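Anti-Sigma factor ChrR, transcriptional activator ChrR (PDB 2Z2S) inhibits the extracytoplasmic function sigma factor sigma-E as a zinc-binding anti-sigma factor and, through its C-terminal cupin-like domain, takes part in the response to singlet oxygen. Local coordinates at residues 21-26 with 125-130; 95-100 with 119-124; 112-117 with 134-139. All coordinates share one frame; numbering follows the deposited sequence.

Contact 1 (21-26 with 125-130); sequences SEAFSL and AIARLL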
loop_
_atom_site.group_PDB
_atom_site.type_symbol
_atom_site.label_atom_id
_atom_site.label_comp_id
_atom_site.label_asym_id
_atom_site.label_seq_id
_atom_site.Cartn_x
_atom_site.Cartn_y
_atom_site.Cartn_z
ATOM N N SER B 21 2.678 -0.197 11.578
ATOM C CA SER B 21 2.807 -1.523 12.198
ATOM C C SER B 21 1.849 -2.465 11.487
ATOM O O SER B 21 0.738 -2.080 11.138
ATOM C CB SER B 21 2.449 -1.489 13.674
ATOM O OG SER B 21 1.052 -1.343 13.804
ATOM N N GLU B 22 2.278 -3.705 11.292
ATOM C CA GLU B 22 1.494 -4.704 10.571
ATOM C C GLU B 22 -0.014 -4.671 10.782
ATOM O O GLU B 22 -0.792 -4.793 9.833
ATOM C CB GLU B 22 2.012 -6.101 10.881
ATOM C CG GLU B 22 1.364 -7.145 10.006
ATOM C CD GLU B 22 1.983 -8.517 10.161
ATOM O OE1 GLU B 22 1.463 -9.471 9.547
ATOM O OE2 GLU B 22 2.987 -8.641 10.891
ATOM N N ALA B 23 -0.432 -4.518 12.026
ATOM C CA ALA B 23 -1.856 -4.470 12.323
ATOM C C ALA B 23 -2.526 -3.325 11.535
ATOM O O ALA B 23 -3.390 -3.554 10.681
ATOM C CB ALA B 23 -2.068 -4.289 13.848
ATOM N N PHE B 24 -2.121 -2.094 11.827
ATOM C CA PHE B 24 -2.688 -0.945 11.142
ATOM C C PHE B 24 -2.573 -1.086 9.620
ATOM O O PHE B 24 -3.510 -0.771 8.901
ATOM C CB PHE B 24 -2.024 0.352 11.636
ATOM C CG PHE B 24 -2.312 0.661 13.084
ATOM C CD1 PHE B 24 -3.611 0.615 13.566
ATOM C CD2 PHE B 24 -1.296 1.003 13.959
ATOM C CE1 PHE B 24 -3.892 0.898 14.888
ATOM C CE2 PHE B 24 -1.577 1.290 15.289
ATOM C CZ PHE B 24 -2.878 1.237 15.748
ATOM N N SER B 25 -1.434 -1.567 9.132
ATOM C CA SER B 25 -1.253 -1.774 7.698
ATOM C C SER B 25 -2.321 -2.720 7.185
ATOM O O SER B 25 -2.763 -2.621 6.052
ATOM C CB SER B 25 0.108 -2.390 7.411
ATOM O OG SER B 25 1.149 -1.552 7.873
ATOM N N LEU B 26 -2.730 -3.661 8.020
ATOM C CA LEU B 26 -3.755 -4.602 7.611
ATOM C C LEU B 26 -5.114 -3.913 7.400
ATOM O O LEU B 26 -5.818 -4.162 6.432
ATOM C CB LEU B 26 -3.874 -5.711 8.660
ATOM C CG LEU B 26 -4.856 -6.849 8.358
ATOM C CD1 LEU B 26 -4.681 -7.305 6.911
ATOM C CD2 LEU B 26 -4.618 -8.028 9.343
ATOM N N ALA B 125 0.899 -3.820 17.676
ATOM C CA ALA B 125 -0.461 -3.308 17.518
ATOM C C ALA B 125 -1.241 -4.589 17.266
ATOM O O ALA B 125 -0.732 -5.497 16.610
ATOM C CB ALA B 125 -0.545 -2.395 16.330
ATOM N N ILE B 126 -2.456 -4.689 17.786
ATOM C CA ILE B 126 -3.216 -5.921 17.619
ATOM C C ILE B 126 -4.377 -5.801 16.642
ATOM O O ILE B 126 -5.027 -4.767 16.574
ATOM C CB ILE B 126 -3.768 -6.417 18.982
ATOM C CG1 ILE B 126 -2.620 -6.687 19.962
ATOM C CG2 ILE B 126 -4.569 -7.689 18.788
ATOM C CD1 ILE B 126 -1.937 -5.439 20.518
ATOM N N ALA B 127 -4.640 -6.871 15.897
ATOM C CA ALA B 127 -5.730 -6.884 14.928
ATOM C C ALA B 127 -6.662 -8.013 15.295
ATOM O O ALA B 127 -6.218 -9.033 15.830
ATOM C CB ALA B 127 -5.191 -7.101 13.530
ATOM N N ARG B 128 -7.947 -7.836 14.999
ATOM C CA ARG B 128 -8.954 -8.849 15.304
ATOM C C ARG B 128 -10.238 -8.615 14.530
ATOM O O ARG B 128 -10.512 -7.502 14.075
ATOM C CB ARG B 128 -9.272 -8.845 16.802
ATOM C CG ARG B 128 -9.917 -7.562 17.286
ATOM C CD ARG B 128 -9.401 -7.137 18.651
ATOM N NE ARG B 128 -8.891 -5.769 18.601
ATOM C CZ ARG B 128 -9.614 -4.712 18.236
ATOM N NH1 ARG B 128 -10.889 -4.862 17.892
ATOM N NH2 ARG B 128 -9.058 -3.507 18.200
ATOM N N LEU B 129 -11.015 -9.680 14.378
ATOM C CA LEU B 129 -12.300 -9.610 13.697
ATOM C C LEU B 129 -13.353 -9.589 14.789
ATOM O O LEU B 129 -13.375 -10.464 15.643
ATOM C CB LEU B 129 -12.524 -10.839 12.814
ATOM C CG LEU B 129 -11.696 -10.967 11.540
ATOM C CD1 LEU B 129 -12.007 -12.299 10.877
ATOM C CD2 LEU B 129 -12.015 -9.808 10.597
ATOM N N LEU B 130 -14.213 -8.583 14.776
ATOM C CA LEU B 130 -15.261 -8.497 15.773
ATOM C C LEU B 130 -16.578 -8.860 15.119
ATOM O O LEU B 130 -16.901 -8.372 14.043
ATOM C CB LEU B 130 -15.332 -7.089 16.345
ATOM C CG LEU B 130 -14.187 -6.725 17.284
ATOM C CD1 LEU B 130 -14.257 -5.252 17.647
ATOM C CD2 LEU B 130 -14.277 -7.598 18.527
HETATM O O HOH W 1 0.847 -5.306 14.366
#
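Ala23, in the first turn of helix 22-32, sets its methyl group against Ala125 and Ala127 of the cupin-like domain, so that a helix of the anti-sigma region packs on a β-strand of the region needed for the singlet-oxygen response. Its CB meets Ala125 CB at 3.5 Å and Ala127 CB at 4.2 Å. Later in the helix, Phe24 and Leu26 widen the contact. Phe24 has CG anti to its carbonyl carbon (chi1 -66°), which turns the ring so that the methyl of Ala125 lies over one face, 4.0 Å from CE2. About one turn on from Ala23, Leu26 CD2 reaches Ala127 CB at 4.3 Å. The small Ala125, just before the strand, and Ala127, within it, are consistent with the close approach: the short segments 22-26 and 126-130 come to 7.4 Å between axes, their directions 41° apart. Farther out, Phe24 also touches Ala192 of strand 187-193, and Leu26 touches Leu119, which places the helix across neighbouring strands of the sheet. Another protein chain packs on Ser21 and Ser25. No direct hydrogen bond joins the two segments; a water bridges them instead, accepting from Ala23 N at 2.8 Å and donating to Ala125 O.

Contact 2 (95-100 with 119-124); sequences ADYVGR and LPTGGE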
loop_
_atom_site.group_PDB
_atom_site.type_symbol
_atom_site.label_atom_id
_atom_site.label_comp_id
_atom_site.label_asym_id
_atom_site.label_seq_id
_atom_site.Cartn_x
_atom_site.Cartn_y
_atom_site.Cartn_z
ATOM N N ALA B 95 -7.743 -11.641 3.657
ATOM C CA ALA B 95 -7.982 -13.018 3.247
ATOM C C ALA B 95 -6.814 -13.943 3.609
ATOM O O ALA B 95 -6.990 -15.147 3.766
ATOM C CB ALA B 95 -8.261 -13.070 1.737
ATOM N N ASP B 96 -5.623 -13.385 3.752
ATOM C CA ASP B 96 -4.474 -14.195 4.093
ATOM C C ASP B 96 -4.505 -14.531 5.573
ATOM O O ASP B 96 -3.944 -15.533 5.987
ATOM C CB ASP B 96 -3.171 -13.448 3.782
ATOM C CG ASP B 96 -3.178 -12.792 2.402
ATOM O OD1 ASP B 96 -3.851 -13.326 1.486
ATOM O OD2 ASP B 96 -2.497 -11.753 2.228
ATOM N N TYR B 97 -5.159 -13.708 6.381
ATOM C CA TYR B 97 -5.186 -13.945 7.820
ATOM C C TYR B 97 -6.429 -14.757 8.171
ATOM O O TYR B 97 -6.607 -15.151 9.360
ATOM C CB TYR B 97 -5.205 -12.603 8.554
ATOM C CG TYR B 97 -3.947 -11.811 8.287
ATOM C CD1 TYR B 97 -3.649 -11.343 7.009
ATOM C CD2 TYR B 97 -3.019 -11.580 9.298
ATOM C CE1 TYR B 97 -2.455 -10.667 6.748
ATOM C CE2 TYR B 97 -1.820 -10.907 9.044
ATOM C CZ TYR B 97 -1.549 -10.456 7.769
ATOM O OH TYR B 97 -0.371 -9.802 7.506
ATOM N N VAL B 98 -7.305 -15.024 7.212
ATOM C CA VAL B 98 -8.488 -15.791 7.526
ATOM C C VAL B 98 -8.718 -16.897 6.385
ATOM O O VAL B 98 -8.652 -16.558 5.295
ATOM C CB VAL B 98 -9.791 -14.991 7.553
ATOM C CG1 VAL B 98 -10.958 -16.018 7.705
ATOM C CG2 VAL B 98 -9.717 -14.164 8.859
ATOM N N GLY B 99 -9.302 -17.982 6.754
ATOM C CA GLY B 99 -9.175 -19.066 5.818
ATOM C C GLY B 99 -10.139 -18.803 4.691
ATOM O O GLY B 99 -10.395 -17.642 4.361
ATOM N N ARG B 100 -10.868 -19.822 4.259
ATOM C CA ARG B 100 -11.911 -19.704 3.172
ATOM C C ARG B 100 -13.115 -18.770 3.286
ATOM O O ARG B 100 -13.418 -17.987 2.388
ATOM C CB ARG B 100 -12.407 -21.089 2.855
ATOM N N LEU B 119 -6.174 -11.785 15.100
ATOM C CA LEU B 119 -5.386 -12.106 13.922
ATOM C C LEU B 119 -3.904 -12.013 14.269
ATOM O O LEU B 119 -3.467 -11.080 14.945
ATOM C CB LEU B 119 -5.740 -11.157 12.778
ATOM C CG LEU B 119 -7.225 -11.187 12.397
ATOM C CD1 LEU B 119 -7.518 -10.060 11.439
ATOM C CD2 LEU B 119 -7.588 -12.519 11.769
ATOM N N PRO B 120 -3.114 -12.993 13.811
ATOM C CA PRO B 120 -1.667 -13.093 14.040
ATOM C C PRO B 120 -0.842 -12.043 13.280
ATOM O O PRO B 120 -0.805 -12.045 12.048
ATOM C CB PRO B 120 -1.360 -14.508 13.567
ATOM C CG PRO B 120 -2.261 -14.607 12.339
ATOM C CD PRO B 120 -3.569 -14.038 12.870
ATOM N N THR B 121 -0.165 -11.164 14.007
ATOM C CA THR B 121 0.633 -10.132 13.357
ATOM C C THR B 121 1.912 -9.771 14.103
ATOM O O THR B 121 2.031 -9.984 15.304
ATOM C CB THR B 121 -0.177 -8.819 13.167
ATOM O OG1 THR B 121 -0.723 -8.406 14.428
ATOM C CG2 THR B 121 -1.297 -9.011 12.151
ATOM N N GLY B 122 2.867 -9.215 13.366
ATOM C CA GLY B 122 4.112 -8.786 13.963
ATOM C C GLY B 122 3.796 -7.420 14.529
ATOM O O GLY B 122 2.627 -7.050 14.581
ATOM N N GLY B 123 4.811 -6.667 14.939
ATOM C CA GLY B 123 4.565 -5.350 15.502
ATOM C C GLY B 123 3.870 -5.408 16.852
ATOM O O GLY B 123 3.486 -6.477 17.323
ATOM N N GLU B 124 3.702 -4.246 17.475
ATOM C CA GLU B 124 3.050 -4.161 18.770
ATOM C C GLU B 124 1.668 -3.513 18.717
ATOM O O GLU B 124 1.316 -2.732 19.595
ATOM C CB GLU B 124 3.933 -3.406 19.728
#
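The ring of Tyr97 lies beside the backbone of Pro120, edge on to its carbonyl: Pro120 O sits near the ring plane, 3.4 Å from Tyr97 CE2, so a ring C-H edge faces the oxygen rather than the π cloud. The methyl of Thr121 comes to the same ring carbon obliquely, with CG2 at 3.7 Å from Tyr97 CE2, and the two side chains cross at about a right angle. Thr121 offers carbon here because chi1 of 54° tucks OG1 between the backbone N and the carbonyl carbon, leaving CG2 anti to the carbonyl carbon. Pro120 adds a looser apolar touch from its ring, CG standing 4.4 Å from Tyr97 CD2.

The base of the tyrosine is met by Leu119. One branch of this leucine, CD2, does the touching: it is 4.0 Å from Tyr97 CB and equally far from Val98 CG2, and it also packs against the carbonyl O of Tyr97. The methyl CD2 is thus shared by Tyr97, side chain and carbonyl alike, and by Val98. No hydrogen bond crosses between the segments, and the phenol OH is instead bonded to OE1 of Glu22.

This packing belongs to the cupin-like domain, where the loop joining strands 115-119 and 126-132 runs past the edge of the tyrosine ring. An apolar side chain of another protein chain also packs on Tyr97. Helix 22-32 adds to the surroundings: its Leu26 touches both Tyr97 and Leu119, while OE2 of Glu22 takes a hydrogen bond from Gly122 N, linking the short helix, the loop 120-124 and the anti-sigma helix.

Contact 3 (112-117 with 134-139); sequences GGVRQA and GGQAVP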
loop_
_atom_site.group_PDB
_atom_site.type_symbol
_atom_site.label_atom_id
_atom_site.label_comp_id
_atom_site.label_asym_id
_atom_site.label_seq_id
_atom_site.Cartn_x
_atom_site.Cartn_y
_atom_site.Cartn_z
ATOM N N GLY B 112 -22.415 -11.444 25.535
ATOM C CA GLY B 112 -23.657 -11.609 24.810
ATOM C C GLY B 112 -23.366 -12.222 23.460
ATOM O O GLY B 112 -22.708 -13.263 23.376
ATOM N N GLY B 113 -23.838 -11.571 22.402
ATOM C CA GLY B 113 -23.613 -12.080 21.060
ATOM C C GLY B 113 -22.374 -11.578 20.329
ATOM O O GLY B 113 -22.200 -11.865 19.144
ATOM N N VAL B 114 -21.515 -10.818 20.999
ATOM C CA VAL B 114 -20.308 -10.349 20.339
ATOM C C VAL B 114 -19.287 -11.477 20.358
ATOM O O VAL B 114 -19.210 -12.234 21.318
ATOM C CB VAL B 114 -19.708 -9.124 21.040
ATOM C CG1 VAL B 114 -18.400 -8.735 20.373
ATOM C CG2 VAL B 114 -20.675 -7.970 20.963
ATOM N N ARG B 115 -18.525 -11.600 19.280
ATOM C CA ARG B 115 -17.500 -12.627 19.164
ATOM C C ARG B 115 -16.257 -11.980 18.567
ATOM O O ARG B 115 -16.355 -11.019 17.801
ATOM C CB ARG B 115 -17.986 -13.750 18.258
ATOM C CG ARG B 115 -19.356 -14.256 18.617
ATOM C CD ARG B 115 -19.795 -15.309 17.636
ATOM N NE ARG B 115 -21.240 -15.514 17.664
ATOM C CZ ARG B 115 -21.890 -16.376 16.886
ATOM N NH1 ARG B 115 -21.223 -17.116 16.012
ATOM N NH2 ARG B 115 -23.209 -16.509 16.989
ATOM N N GLN B 116 -15.084 -12.487 18.928
ATOM C CA GLN B 116 -13.854 -11.922 18.409
ATOM C C GLN B 116 -12.829 -12.981 18.068
ATOM O O GLN B 116 -12.717 -13.987 18.751
ATOM C CB GLN B 116 -13.255 -10.945 19.416
ATOM C CG GLN B 116 -12.067 -11.478 20.172
ATOM C CD GLN B 116 -11.500 -10.466 21.142
ATOM O OE1 GLN B 116 -11.312 -9.292 20.800
ATOM N NE2 GLN B 116 -11.213 -10.915 22.364
ATOM N N ALA B 117 -12.082 -12.734 17.000
ATOM C CA ALA B 117 -11.046 -13.649 16.552
ATOM C C ALA B 117 -9.763 -12.861 16.283
ATOM O O ALA B 117 -9.648 -12.178 15.268
ATOM C CB ALA B 117 -11.497 -14.366 15.289
ATOM N N GLY B 134 -26.989 -7.798 14.995
ATOM C CA GLY B 134 -27.853 -6.639 14.923
ATOM C C GLY B 134 -28.473 -6.348 16.273
ATOM O O GLY B 134 -28.925 -7.260 16.963
ATOM N N GLY B 135 -28.482 -5.087 16.680
ATOM C CA GLY B 135 -29.093 -4.760 17.956
ATOM C C GLY B 135 -28.204 -4.719 19.188
ATOM O O GLY B 135 -28.541 -4.025 20.148
ATOM N N GLN B 136 -27.097 -5.455 19.206
ATOM C CA GLN B 136 -26.225 -5.398 20.377
ATOM C C GLN B 136 -25.219 -4.294 20.109
ATOM O O GLN B 136 -25.284 -3.638 19.085
ATOM C CB GLN B 136 -25.515 -6.734 20.610
ATOM C CG GLN B 136 -25.688 -7.252 22.035
ATOM C CD GLN B 136 -25.244 -8.692 22.198
ATOM O OE1 GLN B 136 -24.899 -9.360 21.226
ATOM N NE2 GLN B 136 -25.259 -9.181 23.435
ATOM N N ALA B 137 -24.292 -4.051 21.013
ATOM C CA ALA B 137 -23.345 -2.995 20.727
ATOM C C ALA B 137 -21.965 -3.391 21.186
ATOM O O ALA B 137 -21.822 -4.192 22.110
ATOM C CB ALA B 137 -23.778 -1.706 21.404
ATOM N N VAL B 138 -20.950 -2.849 20.514
ATOM C CA VAL B 138 -19.563 -3.122 20.873
ATOM C C VAL B 138 -19.202 -2.272 22.058
ATOM O O VAL B 138 -19.166 -1.044 21.957
ATOM C CB VAL B 138 -18.533 -2.667 19.840
ATOM C CG1 VAL B 138 -17.149 -2.902 20.372
ATOM C CG2 VAL B 138 -18.679 -3.365 18.613
ATOM N N PRO B 139 -18.917 -2.905 23.195
ATOM C CA PRO B 139 -18.536 -2.165 24.398
ATOM C C PRO B 139 -17.137 -1.661 24.046
ATOM O O PRO B 139 -16.412 -2.349 23.333
ATOM C CB PRO B 139 -18.532 -3.253 25.470
ATOM C CG PRO B 139 -18.196 -4.510 24.689
ATOM C CD PRO B 139 -19.066 -4.342 23.475
#
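Gln136 reaches across from the loop 134-139 to the backbone of Gly112 and Gly113, just ahead of strand 115-119 in the cupin-like domain. Its CB is directed at that turn, and with chi2 at 168° the chain runs extended through CG, carrying the amide to the glycines. CD arrives 3.2 Å from Gly113 N. At the tip, OE1 accepts a hydrogen bond from Gly113 N at 2.7 Å. The bond is bent, with 130° at the hydrogen and 102° at the oxygen, but the donor lies in the carbonyl plane on a lone pair of OE1. The other branch, NE2, rests 3.2 Å from Gly112 CA and 3.0 Å from Gly113 N, a fellow donor it cannot bond. A β-carbon on either glycine would run into this amide, so the absence of side chains there lets the group lie close to the backbone.

Beside this bond, Val114 contributes a looser contact, its CG2 4.1 Å from Ala137 O; this valine also packs on Ile132 of strand 126-132. Gly135 and Gln136 are tied by backbone hydrogen bonds to Ala181, which places the loop against the smaller sheet.

Replacing Gln136 with a leucine would probably deprive Gly113 N of its acceptor and set an apolar group against a polar turn. Chemically, a single side-chain-to-backbone bond at the surface links the two loops, with van der Waals contact from Val114 beside it.

Overall arrangement
From the N terminus, the chain enters contact 1 at 21-26, and that contact closes the longest loop, bringing the anti-sigma helix 22-32 onto strand 126-132 of the cupin-like domain. Within this span, contact 2 closes a shorter loop, from 95-100 to 119-124. Contact 3 starts at 112-117, inside both loops, but ends at 134-139, beyond them, and so crosses each. Contacts 1 and 2 adjoin in space, with centres 8 Å apart, and link helices 22-32 and 94-97 to one end of the sheet. The centre of contact 3 lies about 19 Å from that of contact 1, toward the other end of the paired strands 115-119 and 126-132, which join the two within one sheet.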